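Local coordinates for protein cytochrome (Paracoccus pantotrophus, PDB 2XTS) that carries a covalently bound heme c and probably transfers electrons as the cytochrome subunit, SoxD, of the sulfane dehydrogenase SoxCD, at residues K77-G80 with S81-Y85; Y90-H94 with R95-F99; T114-L117 with L118-N121. One frame throughout, in Å; residues are numbered along the deposited sequence.

Interaction 1 of 3, residues K77-G80 with S81-Y85; sequences KTIG and SYWPY. With HEC (heme c), chain U.
T78 and S81 form a capping box at the start of the short helix 79-82. S81 N donates to T78 OG1 at 3.1 Å, and T78 N donates back to S81 OG at 2.9 Å. Each hydroxyl stands between its own backbone N and carbonyl carbon (chi1 70° and 76°), which lets it face the partner's N-H. T78 O then receives two backbone donors, Y82 N at 2.8 Å and W83 N at 3.2 Å, and this closes the turn.

The W83 indole lies against I79. I79 CA sits over a face of the five-membered ring, 3.7 Å from its centroid, in a CH-pi contact. The K77 chain bends at chi3 (68°), bringing CE over a face of the Y82 ring, 3.7 Å from the centroid.

W83 also packs its edge against a heme propionate, CZ2 lying 3.4 Å from HEC CGA. A water accepts from W83 NE1 and donates to K77 O and to propionate oxygen O2A, 2.7 Å from the last. The propionate thus has the indole edge beside it and a water link to the turn.

T78 OG1 and S81 OG also bond to G65 O and V76 O. Y82 OH bonds to T247 of the sulfite dehydrogenase chain. I79 and W83 pack on V89 of helix 86-96, while T78 touches N121, just past helix 107-120.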
loop_
_atom_site.group_PDB
_atom_site.type_symbol
_atom_site.label_atom_id
_atom_site.label_comp_id
_atom_site.label_asym_id
_atom_site.label_seq_id
_atom_site.Cartn_x
_atom_site.Cartn_y
_atom_site.Cartn_z
ATOM N N LYS D 77 -16.919 21.755 29.652
ATOM C CA LYS D 77 -17.902 21.788 28.582
ATOM C C LYS D 77 -18.871 20.637 28.749
ATOM O O LYS D 77 -18.483 19.472 28.627
ATOM C CB LYS D 77 -17.183 21.680 27.239
ATOM C CG LYS D 77 -16.241 22.863 26.964
ATOM C CD LYS D 77 -15.082 22.522 26.048
ATOM C CE LYS D 77 -15.531 22.228 24.642
ATOM N NZ LYS D 77 -14.393 21.870 23.763
ATOM N N THR D 78 -20.117 20.985 29.040
ATOM C CA THR D 78 -21.137 19.988 29.336
ATOM C C THR D 78 -22.398 20.339 28.544
ATOM O O THR D 78 -22.494 21.382 27.888
ATOM C CB THR D 78 -21.507 19.976 30.829
ATOM O OG1 THR D 78 -22.223 21.177 31.164
ATOM C CG2 THR D 78 -20.273 19.800 31.710
ATOM N N ILE D 79 -23.395 19.478 28.617
ATOM C CA ILE D 79 -24.691 19.779 28.027
ATOM C C ILE D 79 -25.145 21.185 28.400
ATOM O O ILE D 79 -25.490 21.987 27.538
ATOM C CB ILE D 79 -25.757 18.744 28.459
ATOM C CG1 ILE D 79 -25.432 17.350 27.921
ATOM C CG2 ILE D 79 -27.137 19.197 28.030
ATOM C CD1 ILE D 79 -26.337 16.255 28.467
ATOM N N GLY D 80 -25.116 21.486 29.695
ATOM C CA GLY D 80 -25.606 22.766 30.177
ATOM C C GLY D 80 -24.706 23.951 29.883
ATOM O O GLY D 80 -25.184 25.021 29.574
ATOM N N SER D 81 -23.397 23.768 29.969
ATOM C CA SER D 81 -22.475 24.887 29.787
ATOM C C SER D 81 -22.136 25.177 28.343
ATOM O O SER D 81 -21.688 26.260 28.030
ATOM C CB SER D 81 -21.172 24.658 30.551
ATOM O OG SER D 81 -20.349 23.720 29.899
ATOM N N TYR D 82 -22.323 24.188 27.475
ATOM C CA TYR D 82 -21.756 24.222 26.121
ATOM C C TYR D 82 -22.664 23.791 24.971
ATOM O O TYR D 82 -22.546 24.341 23.878
ATOM C CB TYR D 82 -20.466 23.419 26.075
ATOM C CG TYR D 82 -19.649 23.547 24.811
ATOM C CD1 TYR D 82 -19.049 24.744 24.478
ATOM C CD2 TYR D 82 -19.409 22.457 23.993
ATOM C CE1 TYR D 82 -18.278 24.861 23.318
ATOM C CE2 TYR D 82 -18.634 22.561 22.866
ATOM C CZ TYR D 82 -18.070 23.768 22.521
ATOM O OH TYR D 82 -17.252 23.906 21.418
ATOM N N TRP D 83 -23.490 22.772 25.163
ATOM C CA TRP D 83 -24.230 22.275 23.992
ATOM C C TRP D 83 -25.258 23.289 23.517
ATOM O O TRP D 83 -25.901 23.957 24.327
ATOM C CB TRP D 83 -24.946 20.954 24.271
ATOM C CG TRP D 83 -24.049 19.761 24.494
ATOM C CD1 TRP D 83 -22.768 19.726 25.005
ATOM C CD2 TRP D 83 -24.407 18.408 24.227
ATOM N NE1 TRP D 83 -22.334 18.431 25.068
ATOM C CE2 TRP D 83 -23.330 17.600 24.630
ATOM C CE3 TRP D 83 -25.555 17.803 23.721
ATOM C CZ2 TRP D 83 -23.343 16.222 24.476
ATOM C CZ3 TRP D 83 -25.578 16.432 23.598
ATOM C CH2 TRP D 83 -24.479 15.661 23.977
ATOM N N PRO D 84 -25.466 23.376 22.206
ATOM C CA PRO D 84 -26.425 24.360 21.714
ATOM C C PRO D 84 -27.896 23.916 21.734
ATOM O O PRO D 84 -28.772 24.770 21.912
ATOM C CB PRO D 84 -25.939 24.628 20.285
ATOM C CG PRO D 84 -25.294 23.332 19.894
ATOM C CD PRO D 84 -24.645 22.794 21.128
ATOM N N TYR D 85 -28.159 22.627 21.497
ATOM C CA TYR D 85 -29.525 22.132 21.245
ATOM C C TYR D 85 -29.867 20.893 22.055
ATOM O O TYR D 85 -29.059 19.966 22.187
ATOM C CB TYR D 85 -29.687 21.765 19.751
ATOM C CG TYR D 85 -29.302 22.892 18.819
ATOM C CD1 TYR D 85 -29.990 24.103 18.859
ATOM C CD2 TYR D 85 -28.236 22.782 17.931
ATOM C CE1 TYR D 85 -29.605 25.178 18.058
ATOM C CE2 TYR D 85 -27.878 23.832 17.111
ATOM C CZ TYR D 85 -28.550 25.018 17.185
ATOM O OH TYR D 85 -28.171 26.062 16.369
HETATM FE FE HEC U . -22.588 7.925 28.532
HETATM C CHA HEC U . -20.831 10.029 26.525
HETATM C CHB HEC U . -25.260 9.979 28.370
HETATM C CHC HEC U . -24.408 5.640 30.206
HETATM C CHD HEC U . -19.780 6.199 29.201
HETATM N NA HEC U . -22.964 9.652 27.632
HETATM C C1A HEC U . -22.082 10.417 26.897
HETATM C C2A HEC U . -22.714 11.681 26.526
HETATM C C3A HEC U . -23.954 11.674 27.044
HETATM C C4A HEC U . -24.117 10.397 27.733
HETATM C CMA HEC U . -25.041 12.755 26.913
HETATM C CAA HEC U . -22.029 12.798 25.701
HETATM C CBA HEC U . -21.173 13.708 26.587
HETATM C CGA HEC U . -20.548 14.856 25.860
HETATM O O1A HEC U . -20.263 14.726 24.677
HETATM O O2A HEC U . -20.360 15.885 26.553
HETATM N NB HEC U . -24.474 7.820 29.120
HETATM C C1B HEC U . -25.452 8.754 28.944
HETATM C C2B HEC U . -26.713 8.168 29.365
HETATM C C3B HEC U . -26.472 6.979 29.880
HETATM C C4B HEC U . -25.074 6.719 29.721
HETATM C CMB HEC U . -28.020 9.007 29.389
HETATM C CAB HEC U . -27.494 5.983 30.444
HETATM C CBB HEC U . -28.617 5.730 29.407
HETATM N NC HEC U . -22.184 6.232 29.521
HETATM C C1C HEC U . -23.068 5.422 30.193
HETATM C C2C HEC U . -22.360 4.334 30.799
HETATM C C3C HEC U . -21.068 4.537 30.550
HETATM C C4C HEC U . -20.939 5.729 29.746
HETATM C CMC HEC U . -23.006 3.236 31.681
HETATM C CAC HEC U . -19.855 3.746 31.028
HETATM C CBC HEC U . -19.755 2.259 30.898
HETATM N ND HEC U . -20.685 8.064 27.953
HETATM C C1D HEC U . -19.670 7.189 28.270
HETATM C C2D HEC U . -18.478 7.475 27.548
HETATM C C3D HEC U . -18.817 8.629 26.722
HETATM C C4D HEC U . -20.157 8.964 27.042
HETATM C CMD HEC U . -17.133 6.766 27.535
HETATM C CAD HEC U . -17.890 9.306 25.726
HETATM C CBD HEC U . -18.059 8.641 24.359
HETATM C CGD HEC U . -17.184 9.232 23.304
HETATM O O1D HEC U . -16.582 10.304 23.525
HETATM O O2D HEC U . -17.204 8.693 22.173
HETATM O O HOH W 1 -19.478 18.410 26.246
HETATM O O HOH W 2 -25.950 25.122 26.777
#

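Interaction 2 of 3, residues Y90-H94 with R95-F99; sequences YDYVH and RSMPF. With HEC (heme c), chain U.
Y92 crosses the end of M97 close to the heme, its OH 3.4 Å from M97 CE. On one face of the Y92 ring lies S96 CB, a CH-pi contact 4.2 Å from the centroid. The same ring meets the porphyrin, with CE2 3.4 Å from HEC C2A. V93 adds both methyls against HEC CMB. This is the tight part of the contact.

M97 carries it to the metal. The chain bends at chi2 (-75°) and again at chi3 (131°), which brings CE near HEC ND. M97 SD binds the heme iron, HEC FE, at 2.3 Å. H50 supplies the other axial ligand. Beyond M97 the peptide bond before P98 is cis, and F99 turns a ring face onto methyl CMD of the heme.

Three backbone bonds run through the same span. R95 N donates to D91 O and S96 N to Y92 O. M97 N reaches V93 O at 3.2 Å from above the carbonyl plane, 37° out of it.

The looser side is at H94, which is partly exposed. Its ND1 bonds to T110 OG1. A water lies within bonding distance of H94 O and, at 2.7 Å, of M97 O. R95 is polar but enclosed. Its side chain leads away from D91, with D91 OD1 and R95 NE 6.8 Å apart, and makes a salt bridge with E172 of the sulfite dehydrogenase chain.

The heme is of the His/Met type. A thioether sulfur favours ferrous iron more than a second histidine would, and the largely buried setting of M97 may add to this. Both are consistent with a heme of relatively high potential that serves electron transfer.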
loop_
_atom_site.group_PDB
_atom_site.type_symbol
_atom_site.label_atom_id
_atom_site.label_comp_id
_atom_site.label_asym_id
_atom_site.label_seq_id
_atom_site.Cartn_x
_atom_site.Cartn_y
_atom_site.Cartn_z
ATOM N N TYR D 90 -31.224 14.115 23.196
ATOM C CA TYR D 90 -32.140 13.037 22.958
ATOM C C TYR D 90 -31.550 12.029 21.992
ATOM O O TYR D 90 -31.545 10.817 22.218
ATOM C CB TYR D 90 -33.474 13.611 22.411
ATOM C CG TYR D 90 -34.508 12.529 22.266
ATOM C CD1 TYR D 90 -34.435 11.617 21.221
ATOM C CD2 TYR D 90 -35.544 12.395 23.190
ATOM C CE1 TYR D 90 -35.361 10.583 21.100
ATOM C CE2 TYR D 90 -36.472 11.374 23.066
ATOM C CZ TYR D 90 -36.362 10.465 22.035
ATOM O OH TYR D 90 -37.288 9.462 21.908
ATOM N N ASP D 91 -31.118 12.544 20.858
ATOM C CA ASP D 91 -30.676 11.691 19.769
ATOM C C ASP D 91 -29.477 10.836 20.140
ATOM O O ASP D 91 -29.486 9.640 19.920
ATOM C CB ASP D 91 -30.404 12.630 18.583
ATOM C CG ASP D 91 -30.089 11.932 17.281
ATOM O OD1 ASP D 91 -30.029 10.690 17.230
ATOM O OD2 ASP D 91 -29.892 12.681 16.294
ATOM N N TYR D 92 -28.448 11.468 20.678
ATOM C CA TYR D 92 -27.242 10.766 21.020
ATOM C C TYR D 92 -27.531 9.705 22.098
ATOM O O TYR D 92 -27.048 8.574 22.014
ATOM C CB TYR D 92 -26.163 11.746 21.497
ATOM C CG TYR D 92 -24.858 11.078 21.873
ATOM C CD1 TYR D 92 -23.999 10.551 20.891
ATOM C CD2 TYR D 92 -24.498 10.889 23.196
ATOM C CE1 TYR D 92 -22.808 9.920 21.242
ATOM C CE2 TYR D 92 -23.311 10.275 23.512
ATOM C CZ TYR D 92 -22.473 9.785 22.537
ATOM O OH TYR D 92 -21.298 9.199 22.929
ATOM N N VAL D 93 -28.274 10.079 23.142
ATOM C CA VAL D 93 -28.587 9.120 24.198
ATOM C C VAL D 93 -29.334 7.920 23.620
ATOM O O VAL D 93 -29.023 6.767 23.909
ATOM C CB VAL D 93 -29.371 9.788 25.353
ATOM C CG1 VAL D 93 -29.964 8.744 26.274
ATOM C CG2 VAL D 93 -28.477 10.750 26.131
ATOM N N HIS D 94 -30.356 8.207 22.824
ATOM C CA HIS D 94 -31.187 7.153 22.265
ATOM C C HIS D 94 -30.383 6.176 21.400
ATOM O O HIS D 94 -30.615 4.967 21.436
ATOM C CB HIS D 94 -32.318 7.799 21.446
ATOM C CG HIS D 94 -33.394 6.856 21.023
ATOM N ND1 HIS D 94 -34.351 6.390 21.896
ATOM C CD2 HIS D 94 -33.694 6.329 19.815
ATOM C CE1 HIS D 94 -35.186 5.594 21.249
ATOM N NE2 HIS D 94 -34.805 5.534 19.989
ATOM N N ARG D 95 -29.467 6.717 20.605
ATOM C CA ARG D 95 -28.725 5.943 19.608
ATOM C C ARG D 95 -27.491 5.247 20.126
ATOM O O ARG D 95 -27.130 4.209 19.597
ATOM C CB ARG D 95 -28.346 6.873 18.445
ATOM C CG ARG D 95 -27.559 6.225 17.308
ATOM C CD ARG D 95 -28.288 5.131 16.560
ATOM N NE ARG D 95 -27.517 4.665 15.415
ATOM C CZ ARG D 95 -26.474 3.853 15.508
ATOM N NH1 ARG D 95 -26.096 3.407 16.687
ATOM N NH2 ARG D 95 -25.803 3.493 14.420
ATOM N N SER D 96 -26.866 5.815 21.158
ATOM C CA SER D 96 -25.479 5.493 21.474
ATOM C C SER D 96 -25.138 5.268 22.946
ATOM O O SER D 96 -24.002 4.898 23.255
ATOM C CB SER D 96 -24.544 6.558 20.883
ATOM O OG SER D 96 -24.656 6.586 19.468
ATOM N N MET D 97 -26.092 5.443 23.846
ATOM C CA MET D 97 -25.891 5.125 25.252
ATOM C C MET D 97 -26.958 4.127 25.689
ATOM O O MET D 97 -27.970 3.977 25.022
ATOM C CB MET D 97 -25.914 6.408 26.103
ATOM C CG MET D 97 -24.745 7.319 25.863
ATOM S SD MET D 97 -23.218 6.700 26.636
ATOM C CE MET D 97 -22.061 6.832 25.243
ATOM N N PRO D 98 -26.731 3.422 26.801
ATOM C CA PRO D 98 -25.486 3.351 27.553
ATOM C C PRO D 98 -24.297 2.777 26.778
ATOM O O PRO D 98 -24.465 1.935 25.911
ATOM C CB PRO D 98 -25.823 2.411 28.728
ATOM C CG PRO D 98 -27.238 2.157 28.675
ATOM C CD PRO D 98 -27.764 2.520 27.324
ATOM N N PHE D 99 -23.100 3.232 27.135
ATOM C CA PHE D 99 -21.850 2.832 26.497
ATOM C C PHE D 99 -21.630 1.363 26.739
ATOM O O PHE D 99 -21.500 0.945 27.873
ATOM C CB PHE D 99 -20.760 3.672 27.150
ATOM C CG PHE D 99 -19.399 3.622 26.498
ATOM C CD1 PHE D 99 -19.181 4.089 25.203
ATOM C CD2 PHE D 99 -18.296 3.222 27.231
ATOM C CE1 PHE D 99 -17.912 4.102 24.647
ATOM C CE2 PHE D 99 -17.020 3.255 26.670
ATOM C CZ PHE D 99 -16.835 3.681 25.389
HETATM FE FE HEC U . -22.588 7.925 28.532
HETATM C CHA HEC U . -20.831 10.029 26.525
HETATM C CHB HEC U . -25.260 9.979 28.370
HETATM C CHC HEC U . -24.408 5.640 30.206
HETATM C CHD HEC U . -19.780 6.199 29.201
HETATM N NA HEC U . -22.964 9.652 27.632
HETATM C C1A HEC U . -22.082 10.417 26.897
HETATM C C2A HEC U . -22.714 11.681 26.526
HETATM C C3A HEC U . -23.954 11.674 27.044
HETATM C C4A HEC U . -24.117 10.397 27.733
HETATM C CMA HEC U . -25.041 12.755 26.913
HETATM C CAA HEC U . -22.029 12.798 25.701
HETATM C CBA HEC U . -21.173 13.708 26.587
HETATM C CGA HEC U . -20.548 14.856 25.860
HETATM O O1A HEC U . -20.263 14.726 24.677
HETATM O O2A HEC U . -20.360 15.885 26.553
HETATM N NB HEC U . -24.474 7.820 29.120
HETATM C C1B HEC U . -25.452 8.754 28.944
HETATM C C2B HEC U . -26.713 8.168 29.365
HETATM C C3B HEC U . -26.472 6.979 29.880
HETATM C C4B HEC U . -25.074 6.719 29.721
HETATM C CMB HEC U . -28.020 9.007 29.389
HETATM C CAB HEC U . -27.494 5.983 30.444
HETATM C CBB HEC U . -28.617 5.730 29.407
HETATM N NC HEC U . -22.184 6.232 29.521
HETATM C C1C HEC U . -23.068 5.422 30.193
HETATM C C2C HEC U . -22.360 4.334 30.799
HETATM C C3C HEC U . -21.068 4.537 30.550
HETATM C C4C HEC U . -20.939 5.729 29.746
HETATM C CMC HEC U . -23.006 3.236 31.681
HETATM C CAC HEC U . -19.855 3.746 31.028
HETATM C CBC HEC U . -19.755 2.259 30.898
HETATM N ND HEC U . -20.685 8.064 27.953
HETATM C C1D HEC U . -19.670 7.189 28.270
HETATM C C2D HEC U . -18.478 7.475 27.548
HETATM C C3D HEC U . -18.817 8.629 26.722
HETATM C C4D HEC U . -20.157 8.964 27.042
HETATM C CMD HEC U . -17.133 6.766 27.535
HETATM C CAD HEC U . -17.890 9.306 25.726
HETATM C CBD HEC U . -18.059 8.641 24.359
HETATM C CGD HEC U . -17.184 9.232 23.304
HETATM O O1D HEC U . -16.582 10.304 23.525
HETATM O O2D HEC U . -17.204 8.693 22.173
HETATM O O HOH W 3 -30.432 3.603 23.966
#

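Interaction 3 of 3, residues T114-L117 with L118-N121; sequences TAFL and LYSN
L118 opens the second half of this helix end by donating from N to T114 O at 2.9 Å. Its CG rests near that same carbonyl oxygen. T114 OG1 itself turns back to bond T110 O in the preceding turn.

Y119 N donates to A115 O, again at 2.9 Å. The edge of the Y119 ring lies near F116 O, and CD2 comes to 4.4 Å from F116 CE1. This is a light touch between the two rings.

S120 makes the closer contact with F116. Its N donates to F116 O at 2.8 Å, and its OG donates to the same oxygen at 2.9 Å. The two donors come from opposite faces of the carbonyl plane. OG also stands over a face of the F116 ring, 3.3 Å from CZ and toward the rim. F116 CG is anti to the backbone N (chi1 175°), which swings the ring beneath that hydroxyl. With its proton given to the carbonyl, OG probably turns oxygen rather than hydrogen toward the ring. Replacing F116 by alanine would remove the ring under S120 OG and is likely to open a gap beside F42 of helix 35-45.

N121 is the first residue to leave helical geometry. Its ND2 donates to L117 O at 2.9 Å, and N does so at 3.1 Å, the pair again from opposite faces. The oxygen lies in the N121 amide plane, 8° out of it, and ND2 also bonds to L63 O.

F116 O and L117 O already have their backbone donors. S120 OG and N121 ND2 each add a second, side-chain bond, so the last turn of helix 107-120 is gripped twice where the helix stops.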
loop_
_atom_site.group_PDB
_atom_site.type_symbol
_atom_site.label_atom_id
_atom_site.label_comp_id
_atom_site.label_asym_id
_atom_site.label_seq_id
_atom_site.Cartn_x
_atom_site.Cartn_y
_atom_site.Cartn_z
ATOM N N THR D 114 -33.686 12.700 29.335
ATOM C CA THR D 114 -33.390 14.051 28.881
ATOM C C THR D 114 -33.943 15.076 29.877
ATOM O O THR D 114 -33.266 16.032 30.210
ATOM C CB THR D 114 -33.904 14.290 27.441
ATOM O OG1 THR D 114 -33.294 13.348 26.555
ATOM C CG2 THR D 114 -33.546 15.659 26.942
ATOM N N ALA D 115 -35.149 14.849 30.394
ATOM C CA ALA D 115 -35.693 15.710 31.444
ATOM C C ALA D 115 -34.787 15.740 32.674
ATOM O O ALA D 115 -34.521 16.792 33.241
ATOM C CB ALA D 115 -37.100 15.249 31.836
ATOM N N PHE D 116 -34.307 14.569 33.084
ATOM C CA PHE D 116 -33.395 14.492 34.236
ATOM C C PHE D 116 -32.066 15.228 33.977
ATOM O O PHE D 116 -31.513 15.853 34.876
ATOM C CB PHE D 116 -33.107 13.021 34.592
ATOM C CG PHE D 116 -32.103 12.861 35.685
ATOM C CD1 PHE D 116 -32.435 13.198 36.985
ATOM C CD2 PHE D 116 -30.816 12.407 35.404
ATOM C CE1 PHE D 116 -31.521 13.092 38.002
ATOM C CE2 PHE D 116 -29.881 12.305 36.440
ATOM C CZ PHE D 116 -30.250 12.646 37.737
ATOM N N LEU D 117 -31.530 15.121 32.764
ATOM C CA LEU D 117 -30.304 15.854 32.428
ATOM C C LEU D 117 -30.561 17.367 32.449
ATOM O O LEU D 117 -29.724 18.139 32.897
ATOM C CB LEU D 117 -29.728 15.376 31.087
ATOM C CG LEU D 117 -29.134 13.964 31.123
ATOM C CD1 LEU D 117 -28.814 13.561 29.702
ATOM C CD2 LEU D 117 -27.900 13.907 32.016
ATOM N N LEU D 118 -31.725 17.806 31.978
ATOM C CA LEU D 118 -32.074 19.228 32.113
ATOM C C LEU D 118 -32.096 19.628 33.592
ATOM O O LEU D 118 -31.568 20.655 33.973
ATOM C CB LEU D 118 -33.425 19.530 31.481
ATOM C CG LEU D 118 -33.446 19.564 29.965
ATOM C CD1 LEU D 118 -34.873 19.532 29.441
ATOM C CD2 LEU D 118 -32.686 20.776 29.424
ATOM N N TYR D 119 -32.750 18.827 34.423
ATOM C CA TYR D 119 -32.825 19.128 35.848
ATOM C C TYR D 119 -31.435 19.161 36.493
ATOM O O TYR D 119 -31.115 20.049 37.280
ATOM C CB TYR D 119 -33.689 18.079 36.547
ATOM C CG TYR D 119 -33.620 18.152 38.056
ATOM C CD1 TYR D 119 -34.270 19.175 38.732
ATOM C CD2 TYR D 119 -32.855 17.239 38.797
ATOM C CE1 TYR D 119 -34.199 19.266 40.116
ATOM C CE2 TYR D 119 -32.774 17.341 40.168
ATOM C CZ TYR D 119 -33.454 18.360 40.814
ATOM O OH TYR D 119 -33.382 18.463 42.174
ATOM N N SER D 120 -30.591 18.205 36.128
ATOM C CA SER D 120 -29.258 18.116 36.692
ATOM C C SER D 120 -28.367 19.310 36.316
ATOM O O SER D 120 -27.416 19.655 37.031
ATOM C CB SER D 120 -28.602 16.818 36.266
ATOM O OG SER D 120 -29.268 15.680 36.755
ATOM N N ASN D 121 -28.698 19.954 35.205
ATOM C CA ASN D 121 -28.028 21.161 34.733
ATOM C C ASN D 121 -28.720 22.433 35.222
ATOM O O ASN D 121 -28.355 23.523 34.821
ATOM C CB ASN D 121 -27.954 21.147 33.194
ATOM C CG ASN D 121 -26.782 20.357 32.692
ATOM O OD1 ASN D 121 -25.666 20.877 32.654
ATOM N ND2 ASN D 121 -27.016 19.106 32.289
#

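How the interactions relate
The three contacts come in series along the chain, interaction 1 on helix 79-82, interaction 2 on helix 86-96 and interaction 3 on helix 107-120. The centres of interactions 1 and 3 lie 12 Å apart, and the two contacts touch where I79 CD1 is 3.9 Å from L117 CD1. Centres of 2 and 3 are 15 Å apart, and these contacts meet where Y90 packs on T114. Interactions 1 and 2 do not touch, their nearest atoms about 5 Å apart, yet both reach the heme, one at a propionate, the other at the iron. Together they build part of the heme-bearing cytochrome c region of SoxD, which interactions 1 and 2 also join to the sulfite dehydrogenase chain.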